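Local coordinates for protein superoxide dismutase (Chaetomium thermophilum, PDB 4BR6) that converts superoxide into hydrogen peroxide and molecular oxygen at a manganese centre, and so probably protects the cell from radicals, at residues A46-K51 with T55-L60; N115-G120 with L138-R143; A127-D132 with I185-V190. All coordinates share one frame; numbering follows the deposited sequence.

Contact 1. Residues A46-K51 with T55-L60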
loop_
_atom_site.group_PDB
_atom_site.type_symbol
_atom_site.label_atom_id
_atom_site.label_comp_id
_atom_site.label_asym_id
_atom_site.label_seq_id
_atom_site.Cartn_x
_atom_site.Cartn_y
_atom_site.Cartn_z
ATOM N N ALA B 46 3.496 -25.578 2.197
ATOM C CA ALA B 46 3.022 -26.960 2.295
ATOM C C ALA B 46 3.529 -27.631 3.570
ATOM O O ALA B 46 2.812 -28.411 4.211
ATOM C CB ALA B 46 3.483 -27.754 1.089
ATOM N N GLU B 47 4.781 -27.337 3.913
ATOM C CA GLU B 47 5.399 -27.856 5.120
ATOM C C GLU B 47 4.594 -27.436 6.335
ATOM O O GLU B 47 4.387 -28.221 7.264
ATOM C CB GLU B 47 6.828 -27.330 5.224
ATOM C CG GLU B 47 7.554 -27.669 6.519
ATOM C CD GLU B 47 9.055 -27.458 6.415
ATOM O OE1 GLU B 47 9.576 -27.346 5.280
ATOM O OE2 GLU B 47 9.714 -27.396 7.476
ATOM N N ALA B 48 4.135 -26.189 6.319
ATOM C CA ALA B 48 3.377 -25.629 7.430
ATOM C C ALA B 48 2.002 -26.273 7.505
ATOM O O ALA B 48 1.521 -26.630 8.582
ATOM C CB ALA B 48 3.243 -24.111 7.267
ATOM N N GLU B 49 1.378 -26.417 6.343
ATOM C CA GLU B 49 0.016 -26.906 6.243
ATOM C C GLU B 49 -0.109 -28.335 6.758
ATOM O O GLU B 49 -1.140 -28.715 7.314
ATOM C CB GLU B 49 -0.433 -26.835 4.786
ATOM C CG GLU B 49 -1.904 -27.089 4.559
ATOM C CD GLU B 49 -2.275 -26.944 3.105
ATOM O OE1 GLU B 49 -1.516 -26.274 2.368
ATOM O OE2 GLU B 49 -3.312 -27.507 2.694
ATOM N N ALA B 50 0.935 -29.131 6.567
ATOM C CA ALA B 50 0.914 -30.508 7.027
ATOM C C ALA B 50 0.972 -30.557 8.546
ATOM O O ALA B 50 0.495 -31.512 9.163
ATOM C CB ALA B 50 2.072 -31.282 6.425
ATOM N N LYS B 51 1.546 -29.511 9.141
ATOM C CA LYS B 51 1.705 -29.407 10.592
ATOM C C LYS B 51 0.648 -28.494 11.227
ATOM O O LYS B 51 0.774 -28.103 12.396
ATOM C CB LYS B 51 3.111 -28.893 10.926
ATOM C CG LYS B 51 4.238 -29.864 10.586
ATOM C CD LYS B 51 4.204 -31.095 11.493
ATOM C CE LYS B 51 5.233 -32.136 11.083
ATOM N NZ LYS B 51 5.085 -33.387 11.874
ATOM N N THR B 55 -0.636 -20.014 10.968
ATOM C CA THR B 55 0.023 -18.757 11.259
ATOM C C THR B 55 1.214 -18.625 10.318
ATOM O O THR B 55 1.385 -17.601 9.658
ATOM C CB THR B 55 0.464 -18.705 12.734
ATOM O OG1 THR B 55 -0.703 -18.676 13.562
ATOM C CG2 THR B 55 1.304 -17.477 13.014
ATOM N N LYS B 56 2.015 -19.682 10.237
ATOM C CA LYS B 56 3.206 -19.687 9.402
ATOM C C LYS B 56 2.817 -19.615 7.929
ATOM O O LYS B 56 3.398 -18.852 7.153
ATOM C CB LYS B 56 4.032 -20.951 9.673
ATOM C CG LYS B 56 5.279 -21.095 8.819
ATOM C CD LYS B 56 6.308 -20.023 9.126
ATOM C CE LYS B 56 7.555 -20.180 8.271
ATOM N NZ LYS B 56 8.517 -19.075 8.516
ATOM N N ALA B 57 1.837 -20.427 7.547
ATOM C CA ALA B 57 1.368 -20.471 6.168
ATOM C C ALA B 57 1.021 -19.075 5.657
ATOM O O ALA B 57 1.518 -18.646 4.620
ATOM C CB ALA B 57 0.156 -21.389 6.053
ATOM N N ALA B 58 0.176 -18.370 6.401
ATOM C CA ALA B 58 -0.265 -17.030 6.012
ATOM C C ALA B 58 0.881 -16.034 5.952
ATOM O O ALA B 58 0.885 -15.149 5.105
ATOM C CB ALA B 58 -1.333 -16.520 6.965
ATOM N N SER B 59 1.840 -16.183 6.860
ATOM C CA SER B 59 2.994 -15.291 6.956
ATOM C C SER B 59 3.845 -15.299 5.690
ATOM O O SER B 59 4.606 -14.364 5.439
ATOM C CB SER B 59 3.870 -15.711 8.132
ATOM O OG SER B 59 4.672 -16.808 7.768
ATOM N N LEU B 60 3.725 -16.364 4.909
ATOM C CA LEU B 60 4.463 -16.496 3.654
ATOM C C LEU B 60 3.742 -15.875 2.458
ATOM O O LEU B 60 4.258 -15.884 1.346
ATOM C CB LEU B 60 4.755 -17.972 3.383
ATOM C CG LEU B 60 5.786 -18.551 4.352
ATOM C CD1 LEU B 60 5.546 -20.039 4.573
ATOM C CD2 LEU B 60 7.178 -18.280 3.814
#
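No ring or other flat side chain takes part where Ala48 meets Lys56 and Ala57: neither an aromatic face nor a planar edge is used, and the meeting is one of methyl and methylene groups and of backbone. It closes the far tip of the alpha-hairpin domain of the iron/manganese superoxide dismutases, where the last turns of helix 20-50 pack on the short helix 54-59. The helices come close, with the CA atoms of Ala48 and Ala57 5.7 Å apart. Small residues on both sides make this possible. The CB of Ala48 lies 4.0 Å from Ala57 N and 4.3 Å from the CB of Ala57, so the methyl rests on the helix backbone as much as on its neighbour's methyl. Lys56 gives only the root of its chain: with CG anti to the backbone N (chi1 178°), its CG stands 4.0 Å from the CB of Ala48, and a bend at chi2 then leads the amine away from helix 20-50. Asp53, in the turn just before helix 54-59, accepts a hydrogen bond from Lys56 N through OD1. A second subunit packs here too, with its Leu42 against Glu49 and its Leu72 against Thr55. Just past Ala48 the backbone closes on itself: Lys51 N donates to Ala48 O at 2.9 Å.

Contact 2. Residues N115-G120 with L138-R143; sequences NAALTG and LAIVTR
Apolar packing carries the contact of Ala117 with Ile140 and Thr142, which lays the last turns of helix 107-119 against strand 138-144, a border strand of the three-stranded antiparallel sheet in the C-terminal alpha/beta domain. The methyl of Ala117 points at the strand and meets two residues that share one side of it. Its CB is 3.7 Å from Ile140 CG2 and, more loosely, 4.1 Å from Thr142 CG2. In Ile140, CG2 is anti to the backbone N (chi1 -64° for CG1), which sends this branch to Ala117; the side chain also touches Phe110, Gln113 and Met114 one to two turns earlier on the same helix. Thr142 uses its methyl rather than its hydroxyl, and CG2 also rests 3.9 Å from the carbonyl oxygen of Ala117.

No hydrogen bond crosses between the segments, so the polar links stay within each one or lead outside. In the strand, Arg143 NE bonds to the carbonyl oxygen of Pro148, while Val141 CG2 lies over one guanidinium face, toward its rim. The same group turns back on its own chain: Arg143 NH1 donates to Thr142 O at 2.8 Å. The acceptor lies close to the guanidinium plane, but the nitrogen stands 44° out of the carbonyl plane.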
loop_
_atom_site.group_PDB
_atom_site.type_symbol
_atom_site.label_atom_id
_atom_site.label_comp_id
_atom_site.label_asym_id
_atom_site.label_seq_id
_atom_site.Cartn_x
_atom_site.Cartn_y
_atom_site.Cartn_z
ATOM N N ASN B 115 4.575 5.626 -22.110
ATOM C CA ASN B 115 5.801 6.275 -21.670
ATOM C C ASN B 115 5.575 7.196 -20.473
ATOM O O ASN B 115 6.382 7.234 -19.559
ATOM C CB ASN B 115 6.437 7.057 -22.822
ATOM C CG ASN B 115 7.147 6.149 -23.820
ATOM O OD1 ASN B 115 7.423 4.987 -23.532
ATOM N ND2 ASN B 115 7.461 6.686 -24.988
ATOM N N ALA B 116 4.473 7.932 -20.478
ATOM C CA ALA B 116 4.120 8.771 -19.340
ATOM C C ALA B 116 3.834 7.926 -18.100
ATOM O O ALA B 116 4.292 8.243 -17.003
ATOM C CB ALA B 116 2.920 9.635 -19.674
ATOM N N ALA B 117 3.066 6.856 -18.273
ATOM C CA ALA B 117 2.716 5.972 -17.168
ATOM C C ALA B 117 3.962 5.391 -16.528
ATOM O O ALA B 117 4.027 5.257 -15.317
ATOM C CB ALA B 117 1.831 4.855 -17.652
ATOM N N LEU B 118 4.947 5.043 -17.348
ATOM C CA LEU B 118 6.196 4.495 -16.841
ATOM C C LEU B 118 6.922 5.568 -16.047
ATOM O O LEU B 118 7.460 5.300 -14.965
ATOM C CB LEU B 118 7.062 4.014 -17.998
ATOM C CG LEU B 118 6.588 2.752 -18.725
ATOM C CD1 LEU B 118 7.144 2.746 -20.149
ATOM C CD2 LEU B 118 6.998 1.462 -17.963
ATOM N N THR B 119 6.920 6.784 -16.595
ATOM C CA THR B 119 7.593 7.942 -15.996
ATOM C C THR B 119 6.976 8.346 -14.661
ATOM O O THR B 119 7.655 8.907 -13.814
ATOM C CB THR B 119 7.564 9.170 -16.961
ATOM O OG1 THR B 119 8.559 9.006 -17.978
ATOM C CG2 THR B 119 7.838 10.477 -16.226
ATOM N N GLY B 120 5.686 8.072 -14.489
ATOM C CA GLY B 120 4.966 8.463 -13.293
ATOM C C GLY B 120 4.990 7.415 -12.192
ATOM O O GLY B 120 4.437 7.631 -11.115
ATOM N N LEU B 138 -8.742 -2.268 -24.422
ATOM C CA LEU B 138 -7.348 -2.165 -23.987
ATOM C C LEU B 138 -7.107 -0.971 -23.057
ATOM O O LEU B 138 -7.758 0.058 -23.181
ATOM C CB LEU B 138 -6.428 -2.011 -25.205
ATOM C CG LEU B 138 -6.453 -3.117 -26.255
ATOM C CD1 LEU B 138 -5.447 -2.781 -27.324
ATOM C CD2 LEU B 138 -6.175 -4.479 -25.617
ATOM N N ALA B 139 -6.150 -1.105 -22.143
ATOM C CA ALA B 139 -5.780 -0.006 -21.263
ATOM C C ALA B 139 -4.321 -0.109 -20.850
ATOM O O ALA B 139 -3.682 -1.150 -21.023
ATOM C CB ALA B 139 -6.683 0.032 -20.027
ATOM N N ILE B 140 -3.797 0.987 -20.314
ATOM C CA ILE B 140 -2.473 0.994 -19.710
ATOM C C ILE B 140 -2.659 0.999 -18.187
ATOM O O ILE B 140 -3.340 1.865 -17.647
ATOM C CB ILE B 140 -1.669 2.238 -20.178
ATOM C CG1 ILE B 140 -1.426 2.166 -21.685
ATOM C CG2 ILE B 140 -0.335 2.365 -19.423
ATOM C CD1 ILE B 140 -1.188 3.521 -22.332
ATOM N N VAL B 141 -2.087 0.013 -17.504
ATOM C CA VAL B 141 -2.126 -0.009 -16.053
ATOM C C VAL B 141 -0.705 0.009 -15.548
ATOM O O VAL B 141 0.221 -0.311 -16.289
ATOM C CB VAL B 141 -2.851 -1.251 -15.501
ATOM C CG1 VAL B 141 -4.308 -1.270 -15.996
ATOM C CG2 VAL B 141 -2.106 -2.543 -15.885
ATOM N N THR B 142 -0.550 0.376 -14.278
ATOM C CA THR B 142 0.727 0.295 -13.600
ATOM C C THR B 142 0.590 -0.670 -12.415
ATOM O O THR B 142 -0.494 -0.829 -11.850
ATOM C CB THR B 142 1.175 1.675 -13.119
ATOM O OG1 THR B 142 0.144 2.255 -12.314
ATOM C CG2 THR B 142 1.457 2.571 -14.312
ATOM N N ARG B 143 1.682 -1.331 -12.062
ATOM C CA ARG B 143 1.706 -2.200 -10.892
ATOM C C ARG B 143 2.937 -1.861 -10.068
ATOM O O ARG B 143 3.999 -1.599 -10.623
ATOM C CB ARG B 143 1.722 -3.668 -11.327
ATOM C CG ARG B 143 0.452 -4.096 -12.035
ATOM C CD ARG B 143 -0.655 -4.397 -11.032
ATOM N NE ARG B 143 -1.909 -4.807 -11.662
ATOM C CZ ARG B 143 -2.838 -3.969 -12.127
ATOM N NH1 ARG B 143 -2.667 -2.657 -12.068
ATOM N NH2 ARG B 143 -3.950 -4.448 -12.663
#

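Contact 3. Residues A127-D132 with I185-V190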
loop_
_atom_site.group_PDB
_atom_site.type_symbol
_atom_site.label_atom_id
_atom_site.label_comp_id
_atom_site.label_asym_id
_atom_site.label_seq_id
_atom_site.Cartn_x
_atom_site.Cartn_y
_atom_site.Cartn_z
ATOM N N ALA B 127 4.745 -1.138 -16.110
ATOM C CA ALA B 127 3.571 -0.720 -16.885
ATOM C C ALA B 127 3.231 -1.811 -17.899
ATOM O O ALA B 127 4.124 -2.472 -18.446
ATOM C CB ALA B 127 3.796 0.625 -17.585
ATOM N N TRP B 128 1.930 -1.986 -18.130
ATOM C CA TRP B 128 1.411 -3.016 -19.011
ATOM C C TRP B 128 0.361 -2.443 -19.930
ATOM O O TRP B 128 -0.430 -1.601 -19.518
ATOM C CB TRP B 128 0.746 -4.122 -18.208
ATOM C CG TRP B 128 1.680 -4.839 -17.279
ATOM C CD1 TRP B 128 2.029 -4.476 -16.019
ATOM C CD2 TRP B 128 2.390 -6.048 -17.560
ATOM N NE1 TRP B 128 2.911 -5.387 -15.488
ATOM C CE2 TRP B 128 3.150 -6.359 -16.418
ATOM C CE3 TRP B 128 2.458 -6.894 -18.669
ATOM C CZ2 TRP B 128 3.964 -7.476 -16.353
ATOM C CZ3 TRP B 128 3.266 -8.008 -18.601
ATOM C CH2 TRP B 128 4.008 -8.288 -17.453
ATOM N N LEU B 129 0.372 -2.899 -21.180
ATOM C CA LEU B 129 -0.810 -2.883 -22.018
ATOM C C LEU B 129 -1.609 -4.124 -21.621
ATOM O O LEU B 129 -1.090 -5.240 -21.670
ATOM C CB LEU B 129 -0.423 -2.978 -23.495
ATOM C CG LEU B 129 -1.558 -3.212 -24.498
ATOM C CD1 LEU B 129 -2.584 -2.088 -24.436
ATOM C CD2 LEU B 129 -0.985 -3.352 -25.897
ATOM N N ALA B 130 -2.859 -3.954 -21.210
ATOM C CA ALA B 130 -3.660 -5.095 -20.781
ATOM C C ALA B 130 -5.019 -5.089 -21.462
ATOM O O ALA B 130 -5.475 -4.051 -21.929
ATOM C CB ALA B 130 -3.821 -5.110 -19.279
ATOM N N LYS B 131 -5.664 -6.250 -21.480
ATOM C CA LYS B 131 -6.942 -6.424 -22.162
ATOM C C LYS B 131 -8.035 -6.932 -21.225
ATOM O O LYS B 131 -7.881 -7.981 -20.586
ATOM C CB LYS B 131 -6.782 -7.414 -23.309
ATOM C CG LYS B 131 -8.023 -7.576 -24.163
ATOM C CD LYS B 131 -7.775 -8.552 -25.306
ATOM C CE LYS B 131 -8.948 -8.616 -26.260
ATOM N NZ LYS B 131 -8.782 -9.685 -27.286
ATOM N N ASP B 132 -9.144 -6.199 -21.160
ATOM C CA ASP B 132 -10.283 -6.602 -20.331
ATOM C C ASP B 132 -10.831 -7.931 -20.824
ATOM O O ASP B 132 -11.097 -8.096 -22.012
ATOM C CB ASP B 132 -11.386 -5.542 -20.359
ATOM C CG ASP B 132 -12.547 -5.885 -19.446
ATOM O OD1 ASP B 132 -13.356 -6.755 -19.815
ATOM O OD2 ASP B 132 -12.643 -5.297 -18.356
ATOM N N ILE B 185 10.534 -4.379 -28.796
ATOM C CA ILE B 185 9.280 -5.019 -28.364
ATOM C C ILE B 185 8.767 -6.016 -29.399
ATOM O O ILE B 185 8.559 -5.652 -30.543
ATOM C CB ILE B 185 8.146 -3.982 -28.125
ATOM C CG1 ILE B 185 8.542 -3.003 -27.022
ATOM C CG2 ILE B 185 6.824 -4.678 -27.767
ATOM C CD1 ILE B 185 8.838 -3.659 -25.690
ATOM N N ASN B 186 8.532 -7.263 -28.989
ATOM C CA ASN B 186 8.032 -8.282 -29.911
ATOM C C ASN B 186 6.511 -8.203 -30.100
ATOM O O ASN B 186 5.754 -8.792 -29.338
ATOM C CB ASN B 186 8.421 -9.690 -29.453
ATOM C CG ASN B 186 8.188 -10.728 -30.527
ATOM O OD1 ASN B 186 7.359 -10.530 -31.408
ATOM N ND2 ASN B 186 8.940 -11.826 -30.483
ATOM N N TRP B 187 6.066 -7.501 -31.142
ATOM C CA TRP B 187 4.634 -7.288 -31.347
ATOM C C TRP B 187 3.951 -8.510 -31.914
ATOM O O TRP B 187 2.735 -8.559 -31.999
ATOM C CB TRP B 187 4.360 -6.074 -32.232
ATOM C CG TRP B 187 4.673 -4.814 -31.516
ATOM C CD1 TRP B 187 5.717 -3.985 -31.743
ATOM C CD2 TRP B 187 3.952 -4.263 -30.412
ATOM N NE1 TRP B 187 5.692 -2.938 -30.860
ATOM C CE2 TRP B 187 4.619 -3.088 -30.030
ATOM C CE3 TRP B 187 2.811 -4.650 -29.708
ATOM C CZ2 TRP B 187 4.177 -2.295 -28.989
ATOM C CZ3 TRP B 187 2.379 -3.861 -28.680
ATOM C CH2 TRP B 187 3.057 -2.696 -28.329
ATOM N N LYS B 188 4.735 -9.511 -32.288
ATOM C CA LYS B 188 4.163 -10.785 -32.700
ATOM C C LYS B 188 3.718 -11.562 -31.459
ATOM O O LYS B 188 2.659 -12.178 -31.446
ATOM C CB LYS B 188 5.168 -11.572 -33.543
ATOM C CG LYS B 188 4.785 -13.011 -33.824
ATOM C CD LYS B 188 5.394 -13.527 -35.131
ATOM C CE LYS B 188 6.859 -13.164 -35.289
ATOM N NZ LYS B 188 7.702 -13.633 -34.160
ATOM N N THR B 189 4.508 -11.509 -30.398
ATOM C CA THR B 189 4.100 -12.143 -29.142
ATOM C C THR B 189 2.830 -11.483 -28.611
ATOM O O THR B 189 1.911 -12.157 -28.177
ATOM C CB THR B 189 5.190 -12.035 -28.061
ATOM O OG1 THR B 189 6.366 -12.708 -28.504
ATOM C CG2 THR B 189 4.734 -12.650 -26.757
ATOM N N VAL B 190 2.799 -10.156 -28.634
ATOM C CA VAL B 190 1.657 -9.405 -28.110
ATOM C C VAL B 190 0.372 -9.777 -28.832
ATOM O O VAL B 190 -0.665 -9.935 -28.210
ATOM C CB VAL B 190 1.876 -7.883 -28.254
ATOM C CG1 VAL B 190 0.673 -7.098 -27.715
ATOM C CG2 VAL B 190 3.166 -7.479 -27.562
#
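Asn186 OD1 is gripped by two backbone N-H groups at the start of helix 187-195, the helix whose first turn sets Trp187 and Val190 against Leu129. The bond from Lys188 N is the shorter, 2.9 Å, and comes in 18° from the amide carbonyl plane. Thr189 N reaches the same OD1 at 3.2 Å from well above that plane, with a straighter N-H direction (154°). Asn186 is thus a side-chain N-cap, accepting from two amides of the first turn; Thr189 N also makes a weak bond to Asn186 O.

The contact itself is wholly apolar and buried. Leu129, in the middle strand of the sheet, sends one methyl to both partners: its CD2 comes to the edge of the Trp187 ring, near the ring plane, 4.4 Å from CZ3, and lies 4.5 Å from Val190 CG1. One face of the indole carries Ile185 CG2, 3.5 Å above the plane and offset toward the rim. Phe110 of helix 107-119 touches both Leu129 and Trp187, and Met157 of strand 153-160 packs on Val190, so the join belongs to the core of the C-terminal domain.

Farther along the same strand, and outside the contact, Lys131 NZ bonds to the carbonyl oxygens of Phe194 and Ala197, and its charge makes a cation-pi contact with the Phe194 ring. At the first turn, by contrast, strand and helix meet through hydrocarbon alone, with no hydrogen bond between the segments, while the polar bonds of the N-cap stay within 185-190 and are consistent with a well-defined start of the helix.

Contacts 2 and 3 are built on neighbouring strands of one sheet, with centres 12 Å apart, and are sewn together by main-chain bonds such as Ala139 O to Ala130 N at 2.9 Å. Leu118 of helix 107-119 adds packing on Ala127. Contact 1 stands apart in the alpha-hairpin domain, its centre about 36 Å from either of the others. Manganese joins the two domains: His26 and His74 come from the hairpin helices 20-50 and 61-79, Asp160 and His164 from the C-terminal domain. The side chain of Thr142 in contact 2 is about 11 Å from that of Asp160, whereas contacts 1 and 3 lie away from the metal site.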